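Local atomic coordinates of polycyclic ketone monooxygenase (Myceliophthora thermophila, PDB entry 5MQ6), a protein that inserts one oxygen atom next to the carbonyl of ketones, polycyclic ones above all, to give esters or lactones, using FAD and NADPH. Residues Q299-G304 with W423-T428. Numbering follows the deposited sequence.
With NDP (NADPH dihydro-nicotinamide-adenine-dinucleotide phosphate), chain C.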
loop_
_atom_site.group_PDB
_atom_site.type_symbol
_atom_site.label_atom_id
_atom_site.label_comp_id
_atom_site.label_asym_id
_atom_site.label_seq_id
_atom_site.Cartn_x
_atom_site.Cartn_y
_atom_site.Cartn_z
ATOM N N GLN A 299 -21.161 4.118 -6.789
ATOM C CA GLN A 299 -19.979 4.463 -7.545
ATOM C C GLN A 299 -19.796 5.987 -7.740
ATOM O O GLN A 299 -20.688 6.752 -8.169
ATOM C CB GLN A 299 -20.070 3.832 -8.928
ATOM C CG GLN A 299 -18.806 4.095 -9.788
ATOM C CD GLN A 299 -18.927 3.461 -11.165
ATOM O OE1 GLN A 299 -18.624 2.269 -11.365
ATOM N NE2 GLN A 299 -19.444 4.236 -12.111
ATOM N N ARG A 300 -18.599 6.421 -7.453
ATOM C CA ARG A 300 -18.201 7.780 -7.816
ATOM C C ARG A 300 -17.231 7.794 -8.951
ATOM O O ARG A 300 -17.314 8.678 -9.788
ATOM C CB ARG A 300 -17.623 8.425 -6.600
ATOM C CG ARG A 300 -17.193 9.846 -6.674
ATOM C CD ARG A 300 -15.919 9.879 -5.850
ATOM N NE ARG A 300 -15.669 11.180 -5.374
ATOM C CZ ARG A 300 -15.680 11.537 -4.109
ATOM N NH1 ARG A 300 -15.887 10.680 -3.108
ATOM N NH2 ARG A 300 -15.445 12.796 -3.852
ATOM N N THR A 301 -16.309 6.843 -9.016
ATOM C CA THR A 301 -15.427 6.674 -10.202
ATOM C C THR A 301 -15.242 5.208 -10.555
ATOM O O THR A 301 -14.735 4.423 -9.764
ATOM C CB THR A 301 -14.057 7.336 -10.021
ATOM O OG1 THR A 301 -14.261 8.671 -9.597
ATOM C CG2 THR A 301 -13.268 7.455 -11.343
ATOM N N PRO A 302 -15.630 4.824 -11.775
ATOM C CA PRO A 302 -15.428 3.447 -12.140
ATOM C C PRO A 302 -13.931 3.046 -12.172
ATOM O O PRO A 302 -13.103 3.870 -12.445
ATOM C CB PRO A 302 -16.021 3.376 -13.540
ATOM C CG PRO A 302 -15.880 4.761 -14.082
ATOM C CD PRO A 302 -16.107 5.646 -12.902
ATOM N N SER A 303 -13.613 1.784 -11.872
ATOM C CA SER A 303 -12.281 1.191 -12.181
ATOM C C SER A 303 -12.181 0.729 -13.639
ATOM O O SER A 303 -13.188 0.304 -14.276
ATOM C CB SER A 303 -11.994 -0.031 -11.286
ATOM O OG SER A 303 -11.596 0.387 -9.966
ATOM N N GLY A 304 -10.974 0.823 -14.174
ATOM C CA GLY A 304 -10.648 0.108 -15.361
ATOM C C GLY A 304 -10.297 -1.325 -15.014
ATOM O O GLY A 304 -9.283 -1.614 -14.426
ATOM N N TRP A 423 -2.331 5.078 -15.640
ATOM C CA TRP A 423 -1.550 5.446 -14.485
ATOM C C TRP A 423 -2.249 6.241 -13.320
ATOM O O TRP A 423 -1.626 6.380 -12.290
ATOM C CB TRP A 423 -0.289 6.153 -14.943
ATOM C CG TRP A 423 -0.495 7.541 -15.501
ATOM C CD1 TRP A 423 -0.724 8.679 -14.792
ATOM C CD2 TRP A 423 -0.497 7.922 -16.886
ATOM N NE1 TRP A 423 -0.816 9.738 -15.635
ATOM C CE2 TRP A 423 -0.682 9.315 -16.925
ATOM C CE3 TRP A 423 -0.294 7.225 -18.088
ATOM C CZ2 TRP A 423 -0.720 10.044 -18.117
ATOM C CZ3 TRP A 423 -0.339 7.947 -19.303
ATOM C CH2 TRP A 423 -0.530 9.357 -19.298
ATOM N N CYS A 424 -3.479 6.750 -13.473
ATOM C CA CYS A 424 -4.111 7.602 -12.465
ATOM C C CYS A 424 -4.747 6.868 -11.279
ATOM O O CYS A 424 -5.062 7.499 -10.285
ATOM C CB CYS A 424 -5.212 8.470 -13.098
ATOM S SG CYS A 424 -4.610 9.714 -14.244
ATOM N N LYS A 425 -4.980 5.566 -11.407
ATOM C CA LYS A 425 -5.508 4.728 -10.362
ATOM C C LYS A 425 -4.845 3.404 -10.454
ATOM O O LYS A 425 -4.312 3.024 -11.515
ATOM C CB LYS A 425 -7.005 4.421 -10.543
ATOM C CG LYS A 425 -7.920 5.601 -10.683
ATOM C CD LYS A 425 -8.108 6.404 -9.395
ATOM C CE LYS A 425 -9.483 7.093 -9.311
ATOM N NZ LYS A 425 -9.775 7.523 -7.910
ATOM N N ARG A 426 -4.978 2.633 -9.389
ATOM C CA ARG A 426 -4.439 1.269 -9.434
ATOM C C ARG A 426 -5.260 0.430 -10.449
ATOM O O ARG A 426 -6.485 0.475 -10.480
ATOM C CB ARG A 426 -4.291 0.550 -8.079
ATOM C CG ARG A 426 -3.171 -0.515 -8.208
ATOM C CD ARG A 426 -2.808 -1.160 -6.922
ATOM N NE ARG A 426 -2.183 -2.479 -6.989
ATOM C CZ ARG A 426 -0.858 -2.707 -6.856
ATOM N NH1 ARG A 426 0.043 -1.721 -6.783
ATOM N NH2 ARG A 426 -0.385 -3.936 -6.830
ATOM N N PRO A 427 -4.583 -0.238 -11.366
ATOM C CA PRO A 427 -5.387 -1.101 -12.247
ATOM C C PRO A 427 -5.932 -2.295 -11.436
ATOM O O PRO A 427 -5.323 -2.674 -10.416
ATOM C CB PRO A 427 -4.374 -1.578 -13.306
ATOM C CG PRO A 427 -3.026 -1.161 -12.819
ATOM C CD PRO A 427 -3.221 -0.031 -11.872
ATOM N N THR A 428 -7.040 -2.857 -11.903
ATOM C CA THR A 428 -7.785 -3.949 -11.212
ATOM C C THR A 428 -8.006 -4.974 -12.224
ATOM O O THR A 428 -7.994 -4.680 -13.435
ATOM C CB THR A 428 -9.136 -3.480 -10.674
ATOM O OG1 THR A 428 -9.993 -3.110 -11.780
ATOM C CG2 THR A 428 -8.908 -2.278 -9.802
HETATM P PA NDP C . -9.851 2.619 -2.885
HETATM O O1A NDP C . -9.426 3.908 -2.099
HETATM O O2A NDP C . -9.088 2.095 -4.075
HETATM O O5B NDP C . -11.413 2.788 -3.223
HETATM C C5B NDP C . -12.315 3.491 -2.393
HETATM C C4B NDP C . -13.556 3.626 -3.253
HETATM O O4B NDP C . -14.577 4.365 -2.532
HETATM C C3B NDP C . -13.255 4.370 -4.558
HETATM O O3B NDP C . -13.818 3.632 -5.659
HETATM C C2B NDP C . -13.900 5.708 -4.273
HETATM O O2B NDP C . -14.271 6.461 -5.464
HETATM C C1B NDP C . -15.080 5.326 -3.409
HETATM N N9A NDP C . -15.601 6.493 -2.694
HETATM C C8A NDP C . -14.920 7.381 -1.899
HETATM N N7A NDP C . -15.740 8.349 -1.445
HETATM C C5A NDP C . -16.947 8.043 -1.985
HETATM C C6A NDP C . -18.261 8.670 -1.943
HETATM N N6A NDP C . -18.395 9.782 -1.230
HETATM N N1A NDP C . -19.264 8.077 -2.625
HETATM C C2A NDP C . -19.114 6.933 -3.367
HETATM N N3A NDP C . -17.939 6.292 -3.483
HETATM C C4A NDP C . -16.861 6.828 -2.810
HETATM O O3 NDP C . -9.904 1.374 -1.889
HETATM P PN NDP C . -9.830 -0.245 -2.161
HETATM O O1N NDP C . -9.995 -0.884 -0.745
HETATM O O2N NDP C . -10.817 -0.679 -3.221
HETATM O O5D NDP C . -8.336 -0.511 -2.725
HETATM C C5D NDP C . -7.206 0.029 -1.957
HETATM C C4D NDP C . -5.891 -0.586 -2.403
HETATM O O4D NDP C . -5.815 -1.973 -2.007
HETATM C C3D NDP C . -5.861 -0.704 -3.929
HETATM O O3D NDP C . -5.792 0.559 -4.692
HETATM C C2D NDP C . -4.801 -1.807 -4.139
HETATM O O2D NDP C . -3.446 -1.282 -3.957
HETATM C C1D NDP C . -5.250 -2.819 -3.085
HETATM P P2B NDP C . -13.204 7.502 -6.104
HETATM O O1X NDP C . -12.659 8.285 -4.901
HETATM O O2X NDP C . -13.960 8.463 -6.996
HETATM O O3X NDP C . -12.225 6.672 -6.947
HETATM O O HOH W 1 -8.359 1.265 -12.552
#
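The CA atoms of Gly304 and Pro427, 6.2 Å apart, are the nearest such pair of two loops whose touching parts run 54° from one another. One loop leaves strand 294-299 of the parallel sheet in a Rossmann-type NADPH domain; the other, 423-428, carries Lys425 to the same nucleotide, an example of how a dinucleotide site is finished by a loop distant in sequence. A water bridges the backbones, accepting from Gly304 N and donating to Arg426 O. Beside it, Thr428 OG1 donates to Gly304 O over 3.1 Å, reaching it from above the carbonyl plane, 53° out of it. The same hydroxyl lies against Ser303 CB, while Ser303 OG is bonded to Thr277 O.

The 2'-phosphate joins the loops further along. Thr301 OG1 donates to O2X of NADPH, an oxygen whose place is less sure, and Lys425 NZ donates to O3X at 2.8 Å, with Pro598 O as its second partner. Arg426, in salt bridge with Asp133, passes the nicotinamide-side ribose and touches FAD. Arg300 comes over one face of the adenine, CB near N3A, and turns the edge of its guanidinium to that face, NH1 standing over N7A of NADPH at 2.9 Å. An alanine here takes away the group over the five-membered ring, and the adenine would probably be freer to shift. Between the two phosphate ligands, Thr301 CG2, anti to the backbone N, turns to Lys425 CE, 4.3 Å away.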